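Local structure of maternal effect protein oskar (Drosophila melanogaster, 5A4A) at residues 60-65 / 87-92; 98-103 / 139-144; 119-124 / 154-159; 126-131 / 183-188. The protein induces the germline in the fly and, through this SGNH hydrolase-like OSK domain, probably binds RNA. All blocks are in the same frame, centred on the assembly; numbering follows the deposited sequence.

Interaction 1 of 4, residues 60-65 / 87-92; sequences GLTING and SVDIMR. With SO4 (sulfate ion), chain D.
Asp89 of helix 87-91 reaches across to the start of helix 63-71, and its carboxylate gathers the polar bonds. OD1 uses its syn lone pair to accept from the backbone of Ile63, with Ile63 N 2.9 Å from Asp89 OD1 and an angle of 155° at the hydrogen. OD2 accepts from a water that in turn accepts from Asn64 N. Asp89 thus serves two amides at the open first turn, one directly and one through water. The N-cap, Thr62, takes a third amide itself, Gly65 N lying 2.9 Å from Thr62 OG1. A second water, accepting from Val88 N and donating to Leu61 O, bridges the two backbones.

The apolar part depends on the same threonine. With OG1 set between the backbone N and the carbonyl carbon (chi1 58°) for the cap, methyl CG2 is left to point across, where Thr62 CG2 touches Val88 CG1 at 3.7 Å. The methyl also lies over one face of the Arg92 guanidinium. Sulfate O4 covers the opposite face, and Arg92 NE donates to sulfate O3 at 2.7 Å; the ion probably came from the crystallisation liquor.

Both segments leave the C-terminal ends of parallel strands, 56-58 and 80-84. Ile63 touches Ile99 of helix 96-112 and Phe141 of helix 132-148, while Val88 rests against Asp30 and Tyr187.

Interaction 2 of 4, residues 98-103 / 139-144; sequences QIEHDF and YRFNKF. With SO4 (sulfate ion), chain G.
Helices 96-112 and 132-148 lie side by side in the α/β architecture of the SGNH hydrolase clan, and here their packing is made by Ile99, Glu100 and Phe103 meeting Phe141 and Phe144. The axes of the two segments pass 10.7 Å apart and run 24° from parallel. Phe141 and Phe144, one turn apart, both hold CG anti to the backbone N (chi1 -179° in each), which carries the two rings out to the other helix.

Phe141 goes to the buried side. Its edge meets the face of Phe103 in a T-shaped pair, the ring planes 89° apart and the centroids separated by 5.4 Å. Ile99 comes over one face of the same ring, where its CG2 makes a CH-pi contact 3.9 Å from the Phe141 centroid. Ile63 of helix 63-71 and Leu122 also pack on Phe141, so this end is core.

Phe144 is nearer solvent, and its neighbour is the aliphatic part of an acid. The extended Glu100 chain is laid across the ring, its carboxylate almost parallel to the ring plane. Phe103 CD2 reaches the edge of this second ring, 3.9 Å from Phe144 CE2, and so links the two halves. His101 points away and weakly hydrogen-bonds a sulfate through NE2. The Phe144 face is covered close to its middle: Glu100 CG stands 3.7 Å from the ring centroid, in a second CH-pi contact.

Interaction 3 of 4, residues 119-124 / 154-159; sequences LTNLAP and VIDIHS
The amide of Asn121 stands just beyond the last bridge of two parallel strands, turned steeply against the Asp156 carboxylate, the two planes being 76° apart. Its oxygen faces the backbone beyond strand 154-155 and is gripped twice: Ile157 N lies 2.8 Å from Asn121 OD1, and His158 N reaches the same oxygen from the opposite face of the amide plane. The nitrogen is used too, Asn121 ND2 donating to Asp156 OD1 at 3.1 Å. That donor bond lies in the amide's own plane but meets the carboxylate from above. Three bonds therefore fix the rotation of the amide, which a chi1 of 64° tucks over its own main chain.

Asp156 is itself held in position. On the other face of its plane OD1 accepts from Ser159 N in an Asx motif, and Ser159 OG donates to Asp156 OD2 at 2.6 Å, on the syn side.

Further along, the His158 ring turns its edge to a carbonyl, His158 CD2 lying 3.1 Å from Leu122 O, with Pro124 CD close to the same ring carbon. Ile157 packs its CG1 and CD1 against Asn121 O.

Ahead of the amide, regular pairing holds: Ile155 N donates to Leu119 O at 2.8 Å and Asn121 N to Ile155 O at 3.0 Å. Strands 116-120 and 154-155 belong to a beta-alpha-beta unit whose helix, 132-148, packs on Leu119 through Ile145. Thr120 and Ile155 point to the other face of the sheet, onto helix 192-204, and strand 80-84 lies on the far side of strand 116-120.

Interaction 4 of 4, residues 126-131 / 183-188; sequences GNYCHD and SKEPYL. With SO4 (sulfate ion), chain D.
Tyr128 and Asn127 present two flat groups to the 183-188 loop, the ring by its edge and the amide by its nitrogen. Pro186 O lies at the edge of the Tyr128 ring, near its plane, and the hydroxyl comes up against two carbons of the loop, Tyr128 OH being 3.5 Å from Glu185 CG and 3.6 Å from Pro186 CD. Tyr128 crosses both side chains at about a right angle. It also opens a type I beta turn, Tyr128 to Asp131, which leads into helix 132-148 with Asp131 as N-cap.

The Asn127 amide makes the direct hydrogen bond of the contact. Its ND2 donates to Pro186 O at 2.9 Å, in the amide's own plane but 68° out of the carbonyl plane, so the donor sits above the C=O and not on a lone pair. A chi1 of 52° swings the amide in alongside Leu188, and Asn127 OD1 comes 3.7 Å from Leu188 CB. Leu188 CD2 packs on the Gly126 backbone, 3.8 Å from Gly126 C.

At the start of segment 183-188, Ser183 OG, Lys184 N and Lys184 NZ all donate to the sulfate that Arg92 NE also binds. Met91 of helix 87-91 packs against Tyr128, Glu185 and Tyr187, joining this partly buried pairing to the body of the domain.

Water completes the seam in two places. One links Gly126 N to Leu188 O; the other donates to Asn127 OD1 at 2.7 Å and accepts from Leu188 N at 2.9 Å.

Overall arrangement
Interactions 1 and 3 are the buried pair, yet both are richly polar: one settles the amides at a helix start with a carboxylate and water, the other extends a short parallel strand pairing with an asparagine amide. Interaction 2 is apolar and aromatic, buried on one side only, and Ile63 of interaction 1 packs directly against it. Its helix 132-148 touches interaction 3 through Asn142, which probably hydrogen-bonds Leu122 N. Interaction 4, its centre about 16 Å from that of the chain, is more peripheral, loop to loop and bridged by water. It meets interaction 1 at Met91 and at a common sulfate, but does not touch interaction 2.

Interaction 1 of 4, residues 60-65 / 87-92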
# COMPACT_ATOMS: atom_id res chain seq x y z
N GLY A 60 -9.06 0.83 -1.99
CA GLY A 60 -9.21 2.17 -2.51
C GLY A 60 -8.46 3.26 -1.75
O GLY A 60 -8.71 4.45 -1.98
N LEU A 61 -7.55 2.87 -0.86
CA LEU A 61 -6.79 3.86 -0.08
C LEU A 61 -5.79 4.61 -0.96
O LEU A 61 -4.85 4.03 -1.48
CB LEU A 61 -6.05 3.20 1.09
CG LEU A 61 -5.58 4.14 2.22
CD1 LEU A 61 -6.78 4.66 3.04
CD2 LEU A 61 -4.56 3.45 3.12
N THR A 62 -6.00 5.91 -1.11
CA THR A 62 -5.04 6.74 -1.82
C THR A 62 -4.03 7.29 -0.81
O THR A 62 -4.16 7.06 0.40
CB THR A 62 -5.72 7.93 -2.49
OG1 THR A 62 -6.40 8.68 -1.48
CG2 THR A 62 -6.74 7.46 -3.54
N ILE A 63 -3.05 8.03 -1.31
CA ILE A 63 -2.09 8.69 -0.44
C ILE A 63 -2.83 9.64 0.51
O ILE A 63 -2.59 9.62 1.72
CB ILE A 63 -1.02 9.44 -1.24
CG1 ILE A 63 -0.14 8.44 -2.00
CG2 ILE A 63 -0.15 10.28 -0.32
CD1 ILE A 63 0.62 9.07 -3.17
N ASN A 64 -3.74 10.45 -0.03
CA ASN A 64 -4.58 11.31 0.81
C ASN A 64 -5.47 10.52 1.76
O ASN A 64 -5.68 10.92 2.91
CB ASN A 64 -5.40 12.28 -0.04
CG ASN A 64 -4.58 13.46 -0.52
OD1 ASN A 64 -3.41 13.59 -0.17
ND2 ASN A 64 -5.19 14.33 -1.32
N GLY A 65 -5.99 9.39 1.29
CA GLY A 65 -6.75 8.50 2.15
C GLY A 65 -5.91 8.03 3.33
O GLY A 65 -6.41 7.93 4.46
N SER A 87 -0.73 3.15 -5.63
CA SER A 87 -1.33 2.44 -6.76
C SER A 87 -2.71 2.97 -7.09
O SER A 87 -3.06 3.11 -8.26
CB SER A 87 -1.42 0.92 -6.53
OG SER A 87 -0.13 0.33 -6.54
N VAL A 88 -3.50 3.29 -6.06
CA VAL A 88 -4.86 3.78 -6.30
C VAL A 88 -4.83 5.16 -6.96
O VAL A 88 -5.57 5.41 -7.91
CB VAL A 88 -5.71 3.82 -5.01
CG1 VAL A 88 -7.14 4.29 -5.34
CG2 VAL A 88 -5.78 2.45 -4.36
N ASP A 89 -3.97 6.04 -6.46
CA ASP A 89 -3.78 7.36 -7.08
C ASP A 89 -3.45 7.22 -8.56
O ASP A 89 -4.00 7.94 -9.39
CB ASP A 89 -2.65 8.14 -6.41
CG ASP A 89 -2.92 8.45 -4.95
OD1 ASP A 89 -2.78 7.53 -4.12
OD2 ASP A 89 -3.25 9.61 -4.63
N ILE A 90 -2.55 6.30 -8.88
CA ILE A 90 -2.13 6.11 -10.26
C ILE A 90 -3.27 5.54 -11.09
O ILE A 90 -3.54 6.03 -12.18
CB ILE A 90 -0.87 5.24 -10.35
CG1 ILE A 90 0.32 6.05 -9.82
CG2 ILE A 90 -0.62 4.80 -11.80
CD1 ILE A 90 1.65 5.35 -9.88
N MET A 91 -3.96 4.54 -10.57
CA MET A 91 -5.11 3.97 -11.28
C MET A 91 -6.26 4.97 -11.50
O MET A 91 -6.97 4.88 -12.51
CB MET A 91 -5.63 2.71 -10.57
CG MET A 91 -4.58 1.62 -10.47
SD MET A 91 -5.03 0.23 -9.41
CE MET A 91 -6.27 -0.52 -10.47
N ARG A 92 -6.44 5.90 -10.57
CA ARG A 92 -7.50 6.92 -10.70
C ARG A 92 -7.07 8.05 -11.62
O ARG A 92 -7.85 8.96 -11.90
CB ARG A 92 -7.89 7.50 -9.33
CG ARG A 92 -8.67 6.56 -8.45
CD ARG A 92 -9.09 7.20 -7.13
NE ARG A 92 -9.74 6.22 -6.27
CZ ARG A 92 -10.14 6.43 -5.02
NH1 ARG A 92 -9.96 7.62 -4.44
NH2 ARG A 92 -10.72 5.45 -4.34
S SO4 D . -12.19 5.15 -8.33
O1 SO4 D . -11.70 5.39 -9.69
O2 SO4 D . -13.48 4.46 -8.37
O3 SO4 D . -11.20 4.36 -7.60
O4 SO4 D . -12.36 6.43 -7.65
O HOH W 1 -2.73 3.46 -3.12
O HOH W 2 -3.87 11.18 -2.85

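Interaction 2 of 4, residues 98-103 / 139-144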
# COMPACT_ATOMS: atom_id res chain seq x y z
N GLN A 98 0.74 15.90 -8.30
CA GLN A 98 -0.16 15.86 -7.16
C GLN A 98 0.16 14.65 -6.29
O GLN A 98 0.16 14.74 -5.06
CB GLN A 98 -1.59 15.78 -7.68
CG GLN A 98 -2.65 16.25 -6.73
CD GLN A 98 -4.02 16.13 -7.37
OE1 GLN A 98 -4.71 15.13 -7.18
NE2 GLN A 98 -4.41 17.13 -8.15
N ILE A 99 0.44 13.52 -6.93
CA ILE A 99 0.82 12.30 -6.23
C ILE A 99 2.08 12.52 -5.39
O ILE A 99 2.16 12.12 -4.23
CB ILE A 99 1.03 11.14 -7.24
CG1 ILE A 99 -0.31 10.77 -7.89
CG2 ILE A 99 1.64 9.93 -6.57
CD1 ILE A 99 -0.21 9.70 -8.97
N GLU A 100 3.08 13.16 -5.99
CA GLU A 100 4.33 13.43 -5.30
C GLU A 100 4.11 14.44 -4.17
O GLU A 100 4.64 14.28 -3.06
CB GLU A 100 5.39 13.90 -6.30
CG GLU A 100 5.82 12.77 -7.22
CD GLU A 100 6.71 13.21 -8.36
OE1 GLU A 100 6.86 14.43 -8.57
OE2 GLU A 100 7.26 12.33 -9.05
N HIS A 101 3.34 15.48 -4.45
CA HIS A 101 2.96 16.46 -3.43
C HIS A 101 2.29 15.80 -2.22
O HIS A 101 2.64 16.07 -1.07
CB HIS A 101 2.04 17.51 -4.04
CG HIS A 101 1.43 18.44 -3.04
ND1 HIS A 101 2.13 19.48 -2.46
CD2 HIS A 101 0.18 18.48 -2.51
CE1 HIS A 101 1.34 20.12 -1.62
NE2 HIS A 101 0.15 19.54 -1.64
N ASP A 102 1.31 14.94 -2.49
CA ASP A 102 0.59 14.24 -1.42
C ASP A 102 1.51 13.31 -0.63
O ASP A 102 1.43 13.24 0.59
CB ASP A 102 -0.58 13.42 -2.01
CG ASP A 102 -1.67 14.30 -2.59
OD1 ASP A 102 -1.65 15.53 -2.37
OD2 ASP A 102 -2.57 13.75 -3.28
N PHE A 103 2.38 12.59 -1.34
CA PHE A 103 3.29 11.67 -0.69
C PHE A 103 4.27 12.42 0.23
O PHE A 103 4.55 11.99 1.35
CB PHE A 103 4.04 10.82 -1.73
CG PHE A 103 4.86 9.72 -1.12
CD1 PHE A 103 4.26 8.53 -0.74
CD2 PHE A 103 6.22 9.88 -0.90
CE1 PHE A 103 5.00 7.51 -0.17
CE2 PHE A 103 6.97 8.87 -0.32
CZ PHE A 103 6.36 7.68 0.04
N TYR A 139 7.12 4.17 -12.85
CA TYR A 139 8.57 4.37 -12.90
C TYR A 139 9.01 5.64 -12.19
O TYR A 139 9.93 5.61 -11.38
CB TYR A 139 9.03 4.35 -14.36
CG TYR A 139 10.38 4.97 -14.61
CD1 TYR A 139 11.55 4.36 -14.17
CD2 TYR A 139 10.49 6.17 -15.30
CE1 TYR A 139 12.78 4.94 -14.41
CE2 TYR A 139 11.71 6.75 -15.54
CZ TYR A 139 12.85 6.13 -15.09
OH TYR A 139 14.08 6.70 -15.33
N ARG A 140 8.36 6.76 -12.49
CA ARG A 140 8.75 8.04 -11.89
C ARG A 140 8.38 8.14 -10.41
O ARG A 140 9.15 8.67 -9.61
CB ARG A 140 8.15 9.21 -12.67
CG ARG A 140 8.72 9.29 -14.07
CD ARG A 140 8.17 10.45 -14.88
NE ARG A 140 8.76 10.39 -16.21
CZ ARG A 140 9.92 10.95 -16.55
NH1 ARG A 140 10.60 11.71 -15.70
NH2 ARG A 140 10.36 10.79 -17.79
N PHE A 141 7.21 7.65 -10.05
CA PHE A 141 6.82 7.71 -8.64
C PHE A 141 7.75 6.87 -7.78
O PHE A 141 8.12 7.27 -6.66
CB PHE A 141 5.36 7.29 -8.45
CG PHE A 141 4.90 7.36 -7.02
CD1 PHE A 141 4.95 8.55 -6.31
CD2 PHE A 141 4.43 6.22 -6.38
CE1 PHE A 141 4.54 8.61 -4.99
CE2 PHE A 141 4.01 6.28 -5.05
CZ PHE A 141 4.06 7.47 -4.36
N ASN A 142 8.14 5.70 -8.29
CA ASN A 142 9.05 4.83 -7.56
C ASN A 142 10.40 5.49 -7.38
O ASN A 142 11.00 5.37 -6.31
CB ASN A 142 9.21 3.47 -8.24
CG ASN A 142 8.05 2.54 -7.97
OD1 ASN A 142 7.19 2.84 -7.16
ND2 ASN A 142 8.03 1.39 -8.64
N LYS A 143 10.87 6.21 -8.40
CA LYS A 143 12.12 6.97 -8.27
C LYS A 143 11.96 8.08 -7.23
O LYS A 143 12.89 8.36 -6.46
CB LYS A 143 12.55 7.57 -9.61
CG LYS A 143 13.25 6.58 -10.53
CD LYS A 143 13.74 7.25 -11.81
CE LYS A 143 14.95 8.14 -11.56
NZ LYS A 143 15.39 8.81 -12.81
N PHE A 144 10.78 8.70 -7.20
CA PHE A 144 10.47 9.75 -6.23
C PHE A 144 10.49 9.20 -4.81
O PHE A 144 11.04 9.84 -3.91
CB PHE A 144 9.12 10.43 -6.53
CG PHE A 144 8.77 11.55 -5.57
CD1 PHE A 144 9.31 12.82 -5.72
CD2 PHE A 144 7.90 11.32 -4.51
CE1 PHE A 144 9.00 13.84 -4.84
CE2 PHE A 144 7.58 12.34 -3.63
CZ PHE A 144 8.13 13.60 -3.79
S SO4 G . -3.26 19.39 0.96
O1 SO4 G . -4.70 19.65 0.97
O2 SO4 G . -2.79 19.31 2.34
O3 SO4 G . -3.01 18.14 0.25
O4 SO4 G . -2.55 20.47 0.27

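Interaction 3 of 4, residues 119-124 / 154-159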
# COMPACT_ATOMS: atom_id res chain seq x y z
N LEU A 119 9.14 2.20 3.75
CA LEU A 119 8.48 2.29 2.45
C LEU A 119 8.72 1.05 1.59
O LEU A 119 9.81 0.49 1.59
CB LEU A 119 8.93 3.54 1.67
CG LEU A 119 8.59 4.91 2.28
CD1 LEU A 119 7.16 4.94 2.74
CD2 LEU A 119 9.53 5.26 3.42
N THR A 120 7.68 0.62 0.88
CA THR A 120 7.89 -0.27 -0.27
C THR A 120 7.52 0.57 -1.49
O THR A 120 6.63 1.43 -1.41
CB THR A 120 7.01 -1.53 -0.22
OG1 THR A 120 5.64 -1.14 -0.11
CG2 THR A 120 7.36 -2.43 0.99
N ASN A 121 8.18 0.34 -2.62
CA ASN A 121 7.75 1.00 -3.84
C ASN A 121 6.57 0.24 -4.47
O ASN A 121 6.06 -0.73 -3.89
CB ASN A 121 8.91 1.25 -4.81
CG ASN A 121 9.56 -0.03 -5.33
OD1 ASN A 121 9.08 -1.14 -5.08
ND2 ASN A 121 10.65 0.12 -6.07
N LEU A 122 6.12 0.66 -5.64
CA LEU A 122 4.92 0.06 -6.21
C LEU A 122 5.25 -1.10 -7.14
O LEU A 122 6.09 -0.98 -8.02
CB LEU A 122 4.10 1.09 -6.98
CG LEU A 122 3.68 2.33 -6.20
CD1 LEU A 122 2.69 3.16 -7.02
CD2 LEU A 122 3.07 1.91 -4.87
N ALA A 123 4.56 -2.22 -6.94
CA ALA A 123 4.60 -3.32 -7.90
C ALA A 123 4.02 -2.85 -9.24
O ALA A 123 3.19 -1.95 -9.28
CB ALA A 123 3.81 -4.52 -7.37
N PRO A 124 4.47 -3.47 -10.34
CA PRO A 124 3.85 -3.18 -11.63
C PRO A 124 2.36 -3.52 -11.56
O PRO A 124 1.99 -4.46 -10.86
CB PRO A 124 4.56 -4.13 -12.59
CG PRO A 124 5.11 -5.23 -11.71
CD PRO A 124 5.49 -4.53 -10.44
N VAL A 154 13.79 2.05 2.30
CA VAL A 154 13.01 1.91 1.08
C VAL A 154 13.24 0.54 0.47
O VAL A 154 14.36 0.17 0.15
CB VAL A 154 13.36 3.00 0.05
CG1 VAL A 154 12.62 2.74 -1.26
CG2 VAL A 154 13.03 4.39 0.61
N ILE A 155 12.16 -0.22 0.31
CA ILE A 155 12.23 -1.58 -0.18
C ILE A 155 11.71 -1.67 -1.61
O ILE A 155 10.55 -1.33 -1.88
CB ILE A 155 11.42 -2.52 0.73
CG1 ILE A 155 11.96 -2.41 2.16
CG2 ILE A 155 11.44 -3.96 0.21
CD1 ILE A 155 11.13 -3.14 3.20
N ASP A 156 12.55 -2.14 -2.52
CA ASP A 156 12.16 -2.28 -3.92
C ASP A 156 11.47 -3.63 -4.14
O ASP A 156 12.13 -4.66 -4.29
CB ASP A 156 13.40 -2.11 -4.81
CG ASP A 156 13.17 -2.53 -6.26
OD1 ASP A 156 12.01 -2.57 -6.74
OD2 ASP A 156 14.17 -2.83 -6.94
N ILE A 157 10.13 -3.62 -4.15
CA ILE A 157 9.38 -4.82 -4.50
C ILE A 157 9.06 -4.91 -5.99
O ILE A 157 8.68 -5.97 -6.49
CB ILE A 157 8.04 -4.96 -3.69
CG1 ILE A 157 7.09 -3.80 -3.99
CG2 ILE A 157 8.32 -5.07 -2.19
CD1 ILE A 157 5.63 -4.07 -3.55
N HIS A 158 9.18 -3.78 -6.68
CA HIS A 158 8.90 -3.71 -8.12
C HIS A 158 9.76 -4.71 -8.90
O HIS A 158 9.26 -5.44 -9.76
CB HIS A 158 9.13 -2.29 -8.64
CG HIS A 158 8.71 -2.10 -10.07
ND1 HIS A 158 9.58 -2.27 -11.13
CD2 HIS A 158 7.52 -1.75 -10.61
CE1 HIS A 158 8.94 -2.04 -12.26
NE2 HIS A 158 7.69 -1.72 -11.98
N SER A 159 11.05 -4.76 -8.60
CA SER A 159 11.99 -5.58 -9.37
C SER A 159 11.69 -7.08 -9.38
O SER A 159 11.93 -7.76 -10.38
CB SER A 159 13.43 -5.34 -8.89
OG SER A 159 13.84 -4.01 -9.19

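Interaction 4 of 4, residues 126-131 / 183-188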
# COMPACT_ATOMS: atom_id res chain seq x y z
N GLY A 126 -0.21 -5.26 -13.34
CA GLY A 126 -0.11 -6.25 -14.39
C GLY A 126 -1.10 -6.12 -15.54
O GLY A 126 -0.76 -6.42 -16.69
N ASN A 127 -2.32 -5.68 -15.24
CA ASN A 127 -3.32 -5.53 -16.30
C ASN A 127 -3.19 -4.22 -17.09
O ASN A 127 -3.90 -4.01 -18.07
CB ASN A 127 -4.75 -5.69 -15.76
CG ASN A 127 -5.04 -4.80 -14.56
OD1 ASN A 127 -4.15 -4.47 -13.79
ND2 ASN A 127 -6.30 -4.43 -14.40
N TYR A 128 -2.27 -3.36 -16.66
CA TYR A 128 -2.03 -2.09 -17.35
C TYR A 128 -0.69 -2.10 -18.06
O TYR A 128 -0.13 -1.05 -18.35
CB TYR A 128 -2.09 -0.91 -16.36
CG TYR A 128 -3.49 -0.62 -15.87
CD1 TYR A 128 -4.32 0.26 -16.56
CD2 TYR A 128 -4.00 -1.23 -14.73
CE1 TYR A 128 -5.60 0.53 -16.12
CE2 TYR A 128 -5.28 -0.97 -14.29
CZ TYR A 128 -6.07 -0.09 -14.99
OH TYR A 128 -7.35 0.17 -14.55
N CYS A 129 -0.18 -3.29 -18.35
CA CYS A 129 1.13 -3.41 -18.98
C CYS A 129 1.22 -2.72 -20.35
O CYS A 129 2.30 -2.34 -20.78
CB CYS A 129 1.56 -4.88 -19.08
SG CYS A 129 0.42 -5.94 -20.04
N HIS A 130 0.09 -2.56 -21.04
CA HIS A 130 0.08 -1.89 -22.35
C HIS A 130 -0.12 -0.37 -22.27
O HIS A 130 -0.08 0.32 -23.28
CB HIS A 130 -0.99 -2.48 -23.27
CG HIS A 130 -0.81 -3.95 -23.54
ND1 HIS A 130 0.43 -4.52 -23.73
CD2 HIS A 130 -1.72 -4.95 -23.65
CE1 HIS A 130 0.28 -5.82 -23.95
NE2 HIS A 130 -1.01 -6.10 -23.90
N ASP A 131 -0.35 0.14 -21.07
CA ASP A 131 -0.55 1.56 -20.88
C ASP A 131 0.81 2.16 -20.54
O ASP A 131 1.23 2.15 -19.38
CB ASP A 131 -1.55 1.78 -19.73
CG ASP A 131 -1.94 3.24 -19.54
OD1 ASP A 131 -1.13 4.15 -19.86
OD2 ASP A 131 -3.06 3.48 -19.03
N SER A 183 -12.78 0.92 -5.27
CA SER A 183 -12.39 1.54 -6.54
C SER A 183 -13.07 0.85 -7.74
O SER A 183 -13.34 -0.34 -7.70
CB SER A 183 -10.87 1.50 -6.70
OG SER A 183 -10.47 1.96 -7.98
N LYS A 184 -13.31 1.61 -8.81
CA LYS A 184 -13.96 1.05 -9.99
C LYS A 184 -12.97 0.46 -11.01
O LYS A 184 -13.39 -0.22 -11.94
CB LYS A 184 -14.83 2.11 -10.68
CG LYS A 184 -14.03 3.23 -11.33
CD LYS A 184 -14.96 4.21 -12.04
CE LYS A 184 -14.16 5.29 -12.76
NZ LYS A 184 -13.46 6.18 -11.80
N GLU A 185 -11.68 0.72 -10.84
CA GLU A 185 -10.69 0.15 -11.76
C GLU A 185 -10.46 -1.32 -11.43
O GLU A 185 -10.46 -1.70 -10.26
CB GLU A 185 -9.34 0.89 -11.67
CG GLU A 185 -9.29 2.21 -12.40
CD GLU A 185 -10.04 3.31 -11.69
OE1 GLU A 185 -9.96 3.38 -10.45
OE2 GLU A 185 -10.71 4.10 -12.38
N PRO A 186 -10.21 -2.13 -12.45
CA PRO A 186 -9.99 -3.57 -12.23
C PRO A 186 -8.57 -3.83 -11.73
O PRO A 186 -7.62 -3.16 -12.14
CB PRO A 186 -10.17 -4.16 -13.62
CG PRO A 186 -9.80 -3.03 -14.56
CD PRO A 186 -10.26 -1.78 -13.88
N TYR A 187 -8.45 -4.82 -10.85
CA TYR A 187 -7.18 -5.15 -10.22
C TYR A 187 -6.74 -6.52 -10.68
O TYR A 187 -7.55 -7.44 -10.73
CB TYR A 187 -7.35 -5.18 -8.70
CG TYR A 187 -7.29 -3.83 -8.04
CD1 TYR A 187 -8.22 -2.84 -8.35
CD2 TYR A 187 -6.30 -3.54 -7.12
CE1 TYR A 187 -8.15 -1.59 -7.75
CE2 TYR A 187 -6.22 -2.29 -6.51
CZ TYR A 187 -7.14 -1.33 -6.83
OH TYR A 187 -7.06 -0.10 -6.22
N LEU A 188 -5.46 -6.66 -11.04
CA LEU A 188 -4.89 -7.97 -11.33
C LEU A 188 -3.99 -8.35 -10.15
O LEU A 188 -2.91 -7.77 -9.96
CB LEU A 188 -4.06 -7.96 -12.63
CG LEU A 188 -3.71 -9.36 -13.15
CD1 LEU A 188 -4.99 -10.08 -13.58
CD2 LEU A 188 -2.71 -9.31 -14.30
S SO4 D . -12.19 5.15 -8.33
O1 SO4 D . -11.70 5.39 -9.69
O2 SO4 D . -13.48 4.46 -8.37
O3 SO4 D . -11.20 4.36 -7.60
O4 SO4 D . -12.36 6.43 -7.65
O HOH W 3 -1.45 -5.54 -10.70
O HOH W 4 -3.89 -4.22 -11.14